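Local coordinates for protein Non-sulfated chondroitin lyase E66 (Autographa californica nucleopolyhedrovirus, PDB 3VSN) that acts as a lyase on non-sulfated chondroitin in the occlusion-derived virus envelope and is essential for oral infectivity, perhaps by digesting the chondroitin barrier of the host midgut, at residues Y138-T143 with N181-H186; P198-Q203 with Q217-I222; I242-D245 with V249-Y252. All blocks are in the same frame, centred on the assembly; numbering follows the deposited sequence.

Overall arrangement
The three contacts follow one another along the chain, each closing before the next opens, and all lie in the N-terminal helical part related to polysaccharide lyase family 8. Contacts 1 and 2 are neighbours, their centres about 13 Å apart: strand 185-186 of contact 1 is followed by helix 189-205, which carries the 198-203 half of contact 2 and also the catalytic N191. The T141 side chain of contact 1 is about 6 Å from that of N191. Contact 3 is a beta hairpin about 26 Å from contact 1 and 27 Å from contact 2, centre to centre, and nearer the centre of the molecule. Its connection holds the catalytic H246, and Y254 follows soon after.

Contact 1: residues Y138-T143 with N181-H186; sequences YHFTIT and NSMGWH
M183 meets F140 at the root of its ring: the methyl CE lies 3.8 Å from F140 CB, approaching the ring itself obliquely. The phenyl group then leads away from the turn to stack on F78 and to meet W131 edge-to-face, and the M183 methyl sits beside F140 CB, where the ring leaves helix 138-154. A bend at the last torsion of M183 (chi3 -62°) turns CE back towards that helix, where it also lies 3.7 Å from T141 OG1. Within the helix itself, and apart from the turn, the Y138 ring has I142 CG1 over one face, offset toward the rim.

The polar half of the contact joins T141 to S182. A hydrogen bond links their two hydroxyls, T141 OG1 and S182 OG, at 2.7 Å, and S182 OG has a second partner in the carbonyl of Y175. A water 2.7 Å from T141 OG1 donates a hydrogen bond to S182 O, giving a second link from this hydroxyl to S182. The second branch of the threonine packs closely, with T141 CG2 3.5 Å from S182 CB.

S182 and W185 close a two-residue beta hairpin through a type I' turn, in which M183 and G184 both have positive phi; S182 N bonds to W185 O, and W185 N to S182 O. This hairpin packs on the first turns of helix 138-154, within the alpha/alpha toroid, and is followed by helix 189-205. That helix touches T141 through M195 and carries the catalytic N191, whose side chain is about 6 Å from that of T141.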
ATOM      1  N   TYR A 138      -7.462 -19.789 -15.987  1.00 26.16           N
ATOM      2  CA  TYR A 138      -6.404 -18.840 -15.597  1.00 24.78           C
ATOM      3  C   TYR A 138      -4.982 -19.257 -15.972  1.00 23.71           C
ATOM      4  O   TYR A 138      -4.293 -18.541 -16.699  1.00 23.55           O
ATOM      5  CB  TYR A 138      -6.478 -18.521 -14.096  1.00 24.38           C
ATOM      6  CG  TYR A 138      -5.614 -17.346 -13.663  1.00 24.47           C
ATOM      7  CD1 TYR A 138      -6.046 -16.032 -13.853  1.00 24.44           C
ATOM      8  CD2 TYR A 138      -4.371 -17.548 -13.057  1.00 24.41           C
ATOM      9  CE1 TYR A 138      -5.270 -14.954 -13.456  1.00 24.39           C
ATOM     10  CE2 TYR A 138      -3.584 -16.474 -12.656  1.00 24.44           C
ATOM     11  CZ  TYR A 138      -4.040 -15.179 -12.859  1.00 24.65           C
ATOM     12  OH  TYR A 138      -3.274 -14.103 -12.467  1.00 24.64           O
ATOM     13  N   HIS A 139      -4.550 -20.409 -15.472  1.00 23.05           N
ATOM     14  CA  HIS A 139      -3.165 -20.844 -15.640  1.00 22.96           C
ATOM     15  C   HIS A 139      -2.792 -21.213 -17.051  1.00 22.60           C
ATOM     16  O   HIS A 139      -1.609 -21.251 -17.392  1.00 22.48           O
ATOM     17  CB  HIS A 139      -2.830 -21.953 -14.653  1.00 22.97           C
ATOM     18  CG  HIS A 139      -2.706 -21.467 -13.230  1.00 23.46           C
ATOM     19  ND1 HIS A 139      -3.507 -21.899 -12.242  1.00 23.59           N
ATOM     20  CD2 HIS A 139      -1.841 -20.536 -12.658  1.00 23.34           C
ATOM     21  CE1 HIS A 139      -3.167 -21.286 -11.092  1.00 23.71           C
ATOM     22  NE2 HIS A 139      -2.149 -20.450 -11.350  1.00 23.78           N
ATOM     23  N   PHE A 140      -3.794 -21.457 -17.892  1.00 22.07           N
ATOM     24  CA  PHE A 140      -3.553 -21.751 -19.304  1.00 21.85           C
ATOM     25  C   PHE A 140      -3.297 -20.482 -20.119  1.00 21.34           C
ATOM     26  O   PHE A 140      -2.465 -20.480 -21.029  1.00 21.02           O
ATOM     27  CB  PHE A 140      -4.716 -22.557 -19.895  1.00 22.42           C
ATOM     28  CG  PHE A 140      -4.957 -23.865 -19.197  1.00 22.89           C
ATOM     29  CD1 PHE A 140      -4.136 -24.962 -19.444  1.00 23.38           C
ATOM     30  CD2 PHE A 140      -5.993 -23.998 -18.277  1.00 23.03           C
ATOM     31  CE1 PHE A 140      -4.348 -26.170 -18.790  1.00 23.68           C
ATOM     32  CE2 PHE A 140      -6.212 -25.202 -17.625  1.00 23.38           C
ATOM     33  CZ  PHE A 140      -5.389 -26.288 -17.880  1.00 23.48           C
ATOM     34  N   THR A 141      -4.008 -19.410 -19.777  1.00 20.71           N
ATOM     35  CA  THR A 141      -3.924 -18.134 -20.486  1.00 20.31           C
ATOM     36  C   THR A 141      -2.840 -17.211 -19.915  1.00 19.95           C
ATOM     37  O   THR A 141      -2.154 -16.501 -20.662  1.00 19.61           O
ATOM     38  CB  THR A 141      -5.291 -17.414 -20.444  1.00 20.29           C
ATOM     39  OG1 THR A 141      -6.249 -18.168 -21.193  1.00 20.47           O
ATOM     40  CG2 THR A 141      -5.203 -16.016 -21.017  1.00 20.24           C
ATOM     41  N   ILE A 142      -2.693 -17.227 -18.592  1.00 19.77           N
ATOM     42  CA  ILE A 142      -1.824 -16.276 -17.896  1.00 19.71           C
ATOM     43  C   ILE A 142      -0.448 -16.871 -17.612  1.00 19.52           C
ATOM     44  O   ILE A 142       0.556 -16.390 -18.136  1.00 19.73           O
ATOM     45  CB  ILE A 142      -2.483 -15.743 -16.594  1.00 19.95           C
ATOM     46  CG1 ILE A 142      -3.850 -15.101 -16.887  1.00 20.14           C
ATOM     47  CG2 ILE A 142      -1.564 -14.768 -15.859  1.00 20.04           C
ATOM     48  CD1 ILE A 142      -3.834 -13.975 -17.908  1.00 19.97           C
ATOM     49  N   THR A 143      -0.412 -17.926 -16.802  1.00 19.38           N
ATOM     50  CA  THR A 143       0.851 -18.475 -16.311  1.00 19.44           C
ATOM     51  C   THR A 143       1.613 -19.296 -17.357  1.00 19.02           C
ATOM     52  O   THR A 143       2.830 -19.158 -17.491  1.00 18.63           O
ATOM     53  CB  THR A 143       0.638 -19.311 -15.036  1.00 19.77           C
ATOM     54  OG1 THR A 143      -0.321 -18.654 -14.196  1.00 20.32           O
ATOM     55  CG2 THR A 143       1.943 -19.463 -14.268  1.00 19.94           C
ATOM     56  N   ASN A 181      -6.589 -12.309 -26.737  1.00 23.66           N
ATOM     57  CA  ASN A 181      -7.492 -13.432 -26.961  1.00 24.12           C
ATOM     58  C   ASN A 181      -6.830 -14.753 -26.610  1.00 24.10           C
ATOM     59  O   ASN A 181      -5.695 -15.012 -27.008  1.00 24.13           O
ATOM     60  CB  ASN A 181      -7.981 -13.456 -28.412  1.00 24.77           C
ATOM     61  CG  ASN A 181      -8.875 -12.277 -28.750  1.00 24.83           C
ATOM     62  OD1 ASN A 181     -10.059 -12.270 -28.422  1.00 26.06           O
ATOM     63  ND2 ASN A 181      -8.315 -11.283 -29.427  1.00 24.73           N
ATOM     64  N   SER A 182      -7.544 -15.578 -25.852  1.00 24.22           N
ATOM     65  CA  SER A 182      -7.071 -16.911 -25.506  1.00 24.34           C
ATOM     66  C   SER A 182      -8.240 -17.858 -25.302  1.00 24.96           C
ATOM     67  O   SER A 182      -9.175 -17.549 -24.558  1.00 24.69           O
ATOM     68  CB  SER A 182      -6.197 -16.872 -24.252  1.00 23.74           C
ATOM     69  OG  SER A 182      -5.767 -18.173 -23.884  1.00 23.53           O
ATOM     70  N   MET A 183      -8.174 -19.006 -25.978  1.00 25.64           N
ATOM     71  CA  MET A 183      -9.167 -20.082 -25.868  1.00 26.30           C
ATOM     72  C   MET A 183     -10.612 -19.593 -26.027  1.00 26.91           C
ATOM     73  O   MET A 183     -11.507 -20.011 -25.290  1.00 27.25           O
ATOM     74  CB  MET A 183      -8.980 -20.868 -24.560  1.00 26.30           C
ATOM     75  CG  MET A 183      -7.534 -21.258 -24.268  1.00 26.76           C
ATOM     76  SD  MET A 183      -7.311 -22.409 -22.895  1.00 27.15           S
ATOM     77  CE  MET A 183      -7.955 -21.469 -21.512  1.00 27.56           C
ATOM     78  N   GLY A 184     -10.825 -18.701 -26.993  1.00 27.51           N
ATOM     79  CA  GLY A 184     -12.166 -18.213 -27.327  1.00 28.34           C
ATOM     80  C   GLY A 184     -12.684 -17.055 -26.487  1.00 29.03           C
ATOM     81  O   GLY A 184     -13.830 -16.635 -26.650  1.00 29.49           O
ATOM     82  N   TRP A 185     -11.843 -16.535 -25.593  1.00 28.85           N
ATOM     83  CA  TRP A 185     -12.217 -15.407 -24.742  1.00 28.37           C
ATOM     84  C   TRP A 185     -11.410 -14.175 -25.023  1.00 28.18           C
ATOM     85  O   TRP A 185     -10.197 -14.248 -25.233  1.00 28.26           O
ATOM     86  CB  TRP A 185     -12.031 -15.756 -23.274  1.00 28.58           C
ATOM     87  CG  TRP A 185     -13.085 -16.641 -22.657  1.00 29.04           C
ATOM     88  CD1 TRP A 185     -14.436 -16.356 -22.462  1.00 29.31           C
ATOM     89  CD2 TRP A 185     -12.889 -17.974 -22.071  1.00 29.19           C
ATOM     90  NE1 TRP A 185     -15.072 -17.400 -21.836  1.00 29.63           N
ATOM     91  CE2 TRP A 185     -14.202 -18.400 -21.570  1.00 29.43           C
ATOM     92  CE3 TRP A 185     -11.800 -18.830 -21.926  1.00 29.22           C
ATOM     93  CZ2 TRP A 185     -14.389 -19.629 -20.954  1.00 29.66           C
ATOM     94  CZ3 TRP A 185     -12.001 -20.068 -21.304  1.00 29.43           C
ATOM     95  CH2 TRP A 185     -13.265 -20.455 -20.828  1.00 29.89           C
ATOM     96  N   HIS A 186     -12.078 -13.024 -25.011  1.00 27.21           N
ATOM     97  CA  HIS A 186     -11.396 -11.736 -25.050  1.00 26.55           C
ATOM     98  C   HIS A 186     -11.043 -11.336 -23.644  1.00 25.83           C
ATOM     99  O   HIS A 186     -11.836 -11.533 -22.721  1.00 25.58           O
ATOM    100  CB  HIS A 186     -12.282 -10.689 -25.711  1.00 27.29           C
ATOM    101  CG  HIS A 186     -11.723  -9.287 -25.653  1.00 27.73           C
ATOM    102  ND1 HIS A 186     -10.729  -8.869 -26.459  1.00 27.95           N
ATOM    103  CD2 HIS A 186     -12.060  -8.204 -24.849  1.00 27.70           C
ATOM    104  CE1 HIS A 186     -10.443  -7.585 -26.185  1.00 27.85           C
ATOM    105  NE2 HIS A 186     -11.258  -7.178 -25.199  1.00 28.33           N
TER
HETATM  106  O   HOH W   1      -8.646 -16.938 -21.701  1.00 22.62           O

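Contact 2: residues P198-Q203 with Q217-I222; sequences PYTYSQ and QGIQEI
I219 reaches T200 and Y199 with one methyl group. Its CD1 lies 3.4 Å from T200 OG1, the two side chains crossing at about a right angle, and 4.3 Å from Y199 CD2, where it comes to the edge of the tyrosine ring, near the ring plane. No hydrogen bond crosses between the segments; the contact is made by this methyl, and the closest alpha carbons, T200 CA and I219 CA, remain 8.4 Å apart.

The T200 hydroxyl is turned beside its own backbone N (chi1 -63°), which lets OG1 bond to the carbonyl of G196, one helical turn back; the same OG1 is the atom that touches I219 CD1. Helix 189-205, kinked at P198, here packs against helix 217-225 in the alpha/alpha toroid. I213 of helix 210-214 touches both T200 and I219, and F269 of helix 262-269 adds to the apolar surroundings of I219.

Y199 OH bonds to OE1 of E216 and Q203 NE2 to its OE2, tying the tyrosine's far end to the residue that leads into helix 217-225. Along helix 189-205, Y199 O is gripped twice: S202 OG donates to it at 2.6 Å, tilted 16° from the carbonyl plane, and Q203 N at 3.0 Å.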
ATOM      1  N   PRO A 198       4.371 -12.240 -23.125  1.00 17.14           N
ATOM      2  CA  PRO A 198       4.778 -13.404 -23.920  1.00 17.17           C
ATOM      3  C   PRO A 198       4.232 -13.385 -25.348  1.00 17.52           C
ATOM      4  O   PRO A 198       4.880 -13.923 -26.250  1.00 17.52           O
ATOM      5  CB  PRO A 198       4.209 -14.595 -23.137  1.00 17.12           C
ATOM      6  CG  PRO A 198       3.121 -14.023 -22.292  1.00 17.18           C
ATOM      7  CD  PRO A 198       3.590 -12.643 -21.941  1.00 17.05           C
ATOM      8  N   TYR A 199       3.066 -12.773 -25.561  1.00 17.91           N
ATOM      9  CA  TYR A 199       2.551 -12.645 -26.927  1.00 18.39           C
ATOM     10  C   TYR A 199       3.507 -11.848 -27.815  1.00 18.55           C
ATOM     11  O   TYR A 199       3.845 -12.295 -28.916  1.00 18.86           O
ATOM     12  CB  TYR A 199       1.144 -12.037 -26.995  1.00 18.81           C
ATOM     13  CG  TYR A 199       0.720 -11.782 -28.431  1.00 19.20           C
ATOM     14  CD1 TYR A 199       0.261 -12.826 -29.236  1.00 19.36           C
ATOM     15  CD2 TYR A 199       0.824 -10.510 -28.997  1.00 19.37           C
ATOM     16  CE1 TYR A 199      -0.101 -12.606 -30.556  1.00 19.61           C
ATOM     17  CE2 TYR A 199       0.459 -10.279 -30.315  1.00 19.58           C
ATOM     18  CZ  TYR A 199      -0.005 -11.331 -31.086  1.00 19.79           C
ATOM     19  OH  TYR A 199      -0.367 -11.111 -32.392  1.00 20.34           O
ATOM     20  N   THR A 200       3.928 -10.674 -27.343  1.00 17.93           N
ATOM     21  CA  THR A 200       4.871  -9.841 -28.091  1.00 17.89           C
ATOM     22  C   THR A 200       6.149 -10.616 -28.422  1.00 17.74           C
ATOM     23  O   THR A 200       6.632 -10.567 -29.559  1.00 17.65           O
ATOM     24  CB  THR A 200       5.213  -8.542 -27.335  1.00 17.97           C
ATOM     25  OG1 THR A 200       4.027  -7.758 -27.185  1.00 18.31           O
ATOM     26  CG2 THR A 200       6.248  -7.718 -28.094  1.00 18.22           C
ATOM     27  N   TYR A 201       6.681 -11.332 -27.433  1.00 17.03           N
ATOM     28  CA  TYR A 201       7.855 -12.169 -27.648  1.00 16.90           C
ATOM     29  C   TYR A 201       7.611 -13.253 -28.707  1.00 16.94           C
ATOM     30  O   TYR A 201       8.473 -13.491 -29.557  1.00 16.92           O
ATOM     31  CB  TYR A 201       8.359 -12.785 -26.337  1.00 16.42           C
ATOM     32  CG  TYR A 201       9.574 -13.673 -26.526  1.00 16.14           C
ATOM     33  CD1 TYR A 201      10.769 -13.158 -27.035  1.00 15.93           C
ATOM     34  CD2 TYR A 201       9.523 -15.030 -26.211  1.00 16.02           C
ATOM     35  CE1 TYR A 201      11.878 -13.972 -27.219  1.00 16.08           C
ATOM     36  CE2 TYR A 201      10.625 -15.849 -26.390  1.00 15.79           C
ATOM     37  CZ  TYR A 201      11.793 -15.320 -26.897  1.00 15.93           C
ATOM     38  OH  TYR A 201      12.880 -16.144 -27.063  1.00 16.45           O
ATOM     39  N   SER A 202       6.440 -13.889 -28.671  1.00 17.21           N
ATOM     40  CA  SER A 202       6.104 -14.915 -29.667  1.00 17.95           C
ATOM     41  C   SER A 202       6.090 -14.340 -31.086  1.00 18.25           C
ATOM     42  O   SER A 202       6.529 -14.999 -32.028  1.00 17.93           O
ATOM     43  CB  SER A 202       4.784 -15.629 -29.340  1.00 18.03           C
ATOM     44  OG  SER A 202       3.656 -14.805 -29.583  1.00 18.68           O
ATOM     45  N   GLN A 203       5.602 -13.107 -31.225  1.00 18.75           N
ATOM     46  CA  GLN A 203       5.616 -12.412 -32.515  1.00 19.20           C
ATOM     47  C   GLN A 203       7.030 -12.051 -32.977  1.00 19.27           C
ATOM     48  O   GLN A 203       7.333 -12.105 -34.174  1.00 19.30           O
ATOM     49  CB  GLN A 203       4.721 -11.173 -32.480  1.00 19.54           C
ATOM     50  CG  GLN A 203       3.230 -11.469 -32.536  1.00 19.69           C
ATOM     51  CD  GLN A 203       2.768 -11.943 -33.905  1.00 20.25           C
ATOM     52  OE1 GLN A 203       2.887 -13.122 -34.243  1.00 20.28           O
ATOM     53  NE2 GLN A 203       2.223 -11.025 -34.693  1.00 20.34           N
ATOM     54  N   GLN A 217      -4.202  -4.609 -33.270  1.00 28.83           N
ATOM     55  CA  GLN A 217      -5.379  -4.192 -32.501  1.00 29.39           C
ATOM     56  C   GLN A 217      -5.285  -4.571 -31.018  1.00 28.60           C
ATOM     57  O   GLN A 217      -5.598  -3.755 -30.144  1.00 27.88           O
ATOM     58  CB  GLN A 217      -6.655  -4.775 -33.125  1.00 31.04           C
ATOM     59  CG  GLN A 217      -7.949  -4.464 -32.372  1.00 33.17           C
ATOM     60  CD  GLN A 217      -9.163  -5.180 -32.952  1.00 34.84           C
ATOM     61  OE1 GLN A 217      -9.082  -5.845 -33.988  1.00 36.68           O
ATOM     62  NE2 GLN A 217     -10.300  -5.043 -32.280  1.00 35.51           N
ATOM     63  N   GLY A 218      -4.858  -5.806 -30.750  1.00 27.05           N
ATOM     64  CA  GLY A 218      -4.718  -6.309 -29.381  1.00 26.00           C
ATOM     65  C   GLY A 218      -3.721  -5.517 -28.553  1.00 25.34           C
ATOM     66  O   GLY A 218      -3.992  -5.179 -27.400  1.00 25.49           O
ATOM     67  N   ILE A 219      -2.570  -5.219 -29.150  1.00 24.89           N
ATOM     68  CA  ILE A 219      -1.521  -4.429 -28.503  1.00 24.96           C
ATOM     69  C   ILE A 219      -1.996  -2.992 -28.247  1.00 25.66           C
ATOM     70  O   ILE A 219      -1.690  -2.408 -27.204  1.00 25.33           O
ATOM     71  CB  ILE A 219      -0.200  -4.469 -29.320  1.00 24.54           C
ATOM     72  CG1 ILE A 219       0.397  -5.890 -29.322  1.00 24.02           C
ATOM     73  CG2 ILE A 219       0.822  -3.455 -28.811  1.00 24.49           C
ATOM     74  CD1 ILE A 219       1.000  -6.347 -28.005  1.00 23.64           C
ATOM     75  N   GLN A 220      -2.764  -2.442 -29.188  1.00 26.14           N
ATOM     76  CA  GLN A 220      -3.353  -1.108 -29.035  1.00 26.49           C
ATOM     77  C   GLN A 220      -4.298  -1.035 -27.831  1.00 26.13           C
ATOM     78  O   GLN A 220      -4.322  -0.031 -27.121  1.00 26.53           O
ATOM     79  CB  GLN A 220      -4.070  -0.671 -30.317  1.00 27.03           C
ATOM     80  CG  GLN A 220      -3.135  -0.351 -31.475  1.00 27.68           C
ATOM     81  CD  GLN A 220      -2.398   0.966 -31.303  1.00 28.48           C
ATOM     82  OE1 GLN A 220      -1.167   1.011 -31.331  1.00 29.37           O
ATOM     83  NE2 GLN A 220      -3.148   2.048 -31.124  1.00 28.60           N
ATOM     84  N   GLU A 221      -5.060  -2.103 -27.603  1.00 25.86           N
ATOM     85  CA  GLU A 221      -5.924  -2.202 -26.426  1.00 25.73           C
ATOM     86  C   GLU A 221      -5.102  -2.192 -25.131  1.00 25.38           C
ATOM     87  O   GLU A 221      -5.457  -1.502 -24.169  1.00 24.57           O
ATOM     88  CB  GLU A 221      -6.803  -3.452 -26.491  1.00 26.47           C
ATOM     89  CG  GLU A 221      -7.878  -3.395 -27.568  1.00 27.49           C
ATOM     90  CD  GLU A 221      -8.728  -4.651 -27.644  1.00 28.23           C
ATOM     91  OE1 GLU A 221      -8.621  -5.528 -26.760  1.00 28.27           O
ATOM     92  OE2 GLU A 221      -9.521  -4.759 -28.602  1.00 29.33           O
ATOM     93  N   ILE A 222      -4.003  -2.948 -25.126  1.00 24.47           N
ATOM     94  CA  ILE A 222      -3.113  -3.021 -23.965  1.00 24.39           C
ATOM     95  C   ILE A 222      -2.425  -1.678 -23.702  1.00 24.67           C
ATOM     96  O   ILE A 222      -2.328  -1.250 -22.549  1.00 24.49           O
ATOM     97  CB  ILE A 222      -2.084  -4.175 -24.091  1.00 23.91           C
ATOM     98  CG1 ILE A 222      -2.800  -5.528 -24.009  1.00 23.44           C
ATOM     99  CG2 ILE A 222      -1.013  -4.077 -23.006  1.00 23.63           C
ATOM    100  CD1 ILE A 222      -1.943  -6.713 -24.400  1.00 23.14           C
TER

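Contact 3: residues I242-D245 with V249-Y252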
ATOM      1  N   ILE A 242      -2.685   8.371  -6.033  1.00 15.37           N
ATOM      2  CA  ILE A 242      -3.148   7.246  -5.230  1.00 15.27           C
ATOM      3  C   ILE A 242      -4.026   6.413  -6.160  1.00 15.46           C
ATOM      4  O   ILE A 242      -4.846   6.971  -6.899  1.00 15.44           O
ATOM      5  CB  ILE A 242      -3.940   7.705  -3.981  1.00 14.93           C
ATOM      6  CG1 ILE A 242      -3.021   8.427  -2.981  1.00 14.74           C
ATOM      7  CG2 ILE A 242      -4.664   6.535  -3.311  1.00 14.95           C
ATOM      8  CD1 ILE A 242      -1.889   7.595  -2.407  1.00 14.57           C
ATOM      9  N   TYR A 243      -3.842   5.094  -6.145  1.00 15.48           N
ATOM     10  CA  TYR A 243      -4.627   4.239  -7.024  1.00 15.75           C
ATOM     11  C   TYR A 243      -5.992   3.884  -6.445  1.00 15.73           C
ATOM     12  O   TYR A 243      -6.093   3.354  -5.338  1.00 15.39           O
ATOM     13  CB  TYR A 243      -3.883   2.968  -7.470  1.00 15.87           C
ATOM     14  CG  TYR A 243      -4.575   2.385  -8.674  1.00 16.15           C
ATOM     15  CD1 TYR A 243      -5.562   1.406  -8.537  1.00 16.37           C
ATOM     16  CD2 TYR A 243      -4.308   2.881  -9.950  1.00 16.27           C
ATOM     17  CE1 TYR A 243      -6.234   0.912  -9.645  1.00 16.67           C
ATOM     18  CE2 TYR A 243      -4.970   2.389 -11.062  1.00 16.51           C
ATOM     19  CZ  TYR A 243      -5.930   1.411 -10.906  1.00 16.71           C
ATOM     20  OH  TYR A 243      -6.592   0.934 -12.015  1.00 17.23           O
ATOM     21  N   ILE A 244      -7.032   4.178  -7.218  1.00 15.90           N
ATOM     22  CA  ILE A 244      -8.410   3.920  -6.817  1.00 16.37           C
ATOM     23  C   ILE A 244      -8.998   2.796  -7.671  1.00 17.11           C
ATOM     24  O   ILE A 244      -8.906   2.826  -8.901  1.00 17.30           O
ATOM     25  CB  ILE A 244      -9.272   5.208  -6.916  1.00 16.24           C
ATOM     26  CG1 ILE A 244      -8.687   6.330  -6.033  1.00 16.13           C
ATOM     27  CG2 ILE A 244     -10.739   4.936  -6.584  1.00 16.09           C
ATOM     28  CD1 ILE A 244      -8.565   6.010  -4.553  1.00 15.91           C
ATOM     29  N   ASP A 245      -9.578   1.799  -7.006  1.00 17.85           N
ATOM     30  CA  ASP A 245     -10.238   0.681  -7.676  1.00 18.60           C
ATOM     31  C   ASP A 245     -11.635   0.497  -7.081  1.00 18.92           C
ATOM     32  O   ASP A 245     -11.946   1.085  -6.041  1.00 18.42           O
ATOM     33  CB  ASP A 245      -9.406  -0.592  -7.506  1.00 19.28           C
ATOM     34  CG  ASP A 245      -9.580  -1.580  -8.656  1.00 19.79           C
ATOM     35  OD1 ASP A 245     -10.466  -1.390  -9.515  1.00 19.99           O
ATOM     36  OD2 ASP A 245      -8.814  -2.561  -8.694  1.00 20.52           O
ATOM     37  N   VAL A 249     -12.484   2.940  -3.879  1.00 14.62           N
ATOM     38  CA  VAL A 249     -11.653   2.320  -2.838  1.00 14.33           C
ATOM     39  C   VAL A 249     -10.165   2.567  -3.113  1.00 14.21           C
ATOM     40  O   VAL A 249      -9.694   2.342  -4.230  1.00 14.01           O
ATOM     41  CB  VAL A 249     -11.932   0.796  -2.706  1.00 14.25           C
ATOM     42  CG1 VAL A 249     -11.194   0.200  -1.512  1.00 14.15           C
ATOM     43  CG2 VAL A 249     -13.426   0.527  -2.571  1.00 14.15           C
ATOM     44  N   ARG A 250      -9.434   3.044  -2.102  1.00 14.10           N
ATOM     45  CA  ARG A 250      -7.966   3.066  -2.166  1.00 14.31           C
ATOM     46  C   ARG A 250      -7.482   1.614  -2.162  1.00 14.60           C
ATOM     47  O   ARG A 250      -7.648   0.911  -1.167  1.00 14.40           O
ATOM     48  CB  ARG A 250      -7.362   3.833  -0.979  1.00 14.09           C
ATOM     49  CG  ARG A 250      -7.777   5.297  -0.872  1.00 13.66           C
ATOM     50  CD  ARG A 250      -7.229   5.938   0.404  1.00 13.53           C
ATOM     51  NE  ARG A 250      -7.893   7.209   0.693  1.00 13.40           N
ATOM     52  CZ  ARG A 250      -9.058   7.329   1.330  1.00 13.37           C
ATOM     53  NH1 ARG A 250      -9.697   6.254   1.773  1.00 13.49           N
ATOM     54  NH2 ARG A 250      -9.585   8.532   1.533  1.00 13.45           N
ATOM     55  N   ALA A 251      -6.899   1.166  -3.275  1.00 15.24           N
ATOM     56  CA  ALA A 251      -6.590  -0.259  -3.463  1.00 15.68           C
ATOM     57  C   ALA A 251      -5.454  -0.487  -4.457  1.00 16.07           C
ATOM     58  O   ALA A 251      -5.628  -0.304  -5.665  1.00 16.76           O
ATOM     59  CB  ALA A 251      -7.834  -1.008  -3.916  1.00 16.45           C
ATOM     60  N   TYR A 252      -4.304  -0.910  -3.947  1.00 15.69           N
ATOM     61  CA  TYR A 252      -3.108  -1.051  -4.769  1.00 15.96           C
ATOM     62  C   TYR A 252      -2.945  -2.421  -5.429  1.00 16.45           C
ATOM     63  O   TYR A 252      -2.015  -2.620  -6.216  1.00 16.71           O
ATOM     64  CB  TYR A 252      -1.867  -0.677  -3.958  1.00 15.46           C
ATOM     65  CG  TYR A 252      -1.570   0.805  -4.016  1.00 15.26           C
ATOM     66  CD1 TYR A 252      -2.399   1.734  -3.374  1.00 15.21           C
ATOM     67  CD2 TYR A 252      -0.475   1.283  -4.731  1.00 14.95           C
ATOM     68  CE1 TYR A 252      -2.131   3.096  -3.437  1.00 14.99           C
ATOM     69  CE2 TYR A 252      -0.202   2.638  -4.800  1.00 14.77           C
ATOM     70  CZ  TYR A 252      -1.027   3.539  -4.152  1.00 14.75           C
ATOM     71  OH  TYR A 252      -0.742   4.883  -4.219  1.00 14.47           O
TER
HETATM   72  O   HOH W   2      -6.753  -2.517  -6.919  1.00 20.41           O
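Y243 holds CG anti to its backbone N (chi1 -163°), swinging its ring away from Y252, so that what lies over the Y252 ring is Y243 CB, 4.3 Å above its centre. The turned-out Y243 ring instead offers an edge to the A251 carbonyl, with CD1 3.3 Å from A251 O. I244 CG1 and R250 CG both lie beside the backbone N of their residues; the side chains run side by side, bringing I244 CD1 within 3.8 Å of R250 CG. I242 crosses Y252 at about a right angle, its CD1 3.5 Å from Y252 OH, while its CG2 packs on R250 CG.

The backbones form a beta hairpin, with I244 and R250 a non-hydrogen-bonded pair and D245 and V249 a hydrogen-bonded one. D245 N donates to V249 O at 2.8 Å, and V249 N returns the bond to D245 O. Beyond them A251 N reaches Y243 O at 3.1 Å. This hairpin ends a four-stranded sheet, with 249-250 outermost, and its connection carries the catalytic H246.

D245 CB and A251 CB meet at 3.9 Å, and a water donates to both D245 OD2 and A251 O, bridging the two residues. Neighbouring parts of the chain take the polar ends: R250 NE bonds to S325 O and Y252 OH to A282 O. The side chain of Y243 is about 3 Å from that of the proton donor Y254, and the side chain of V249 lies near that of E350, which is important for catalysis.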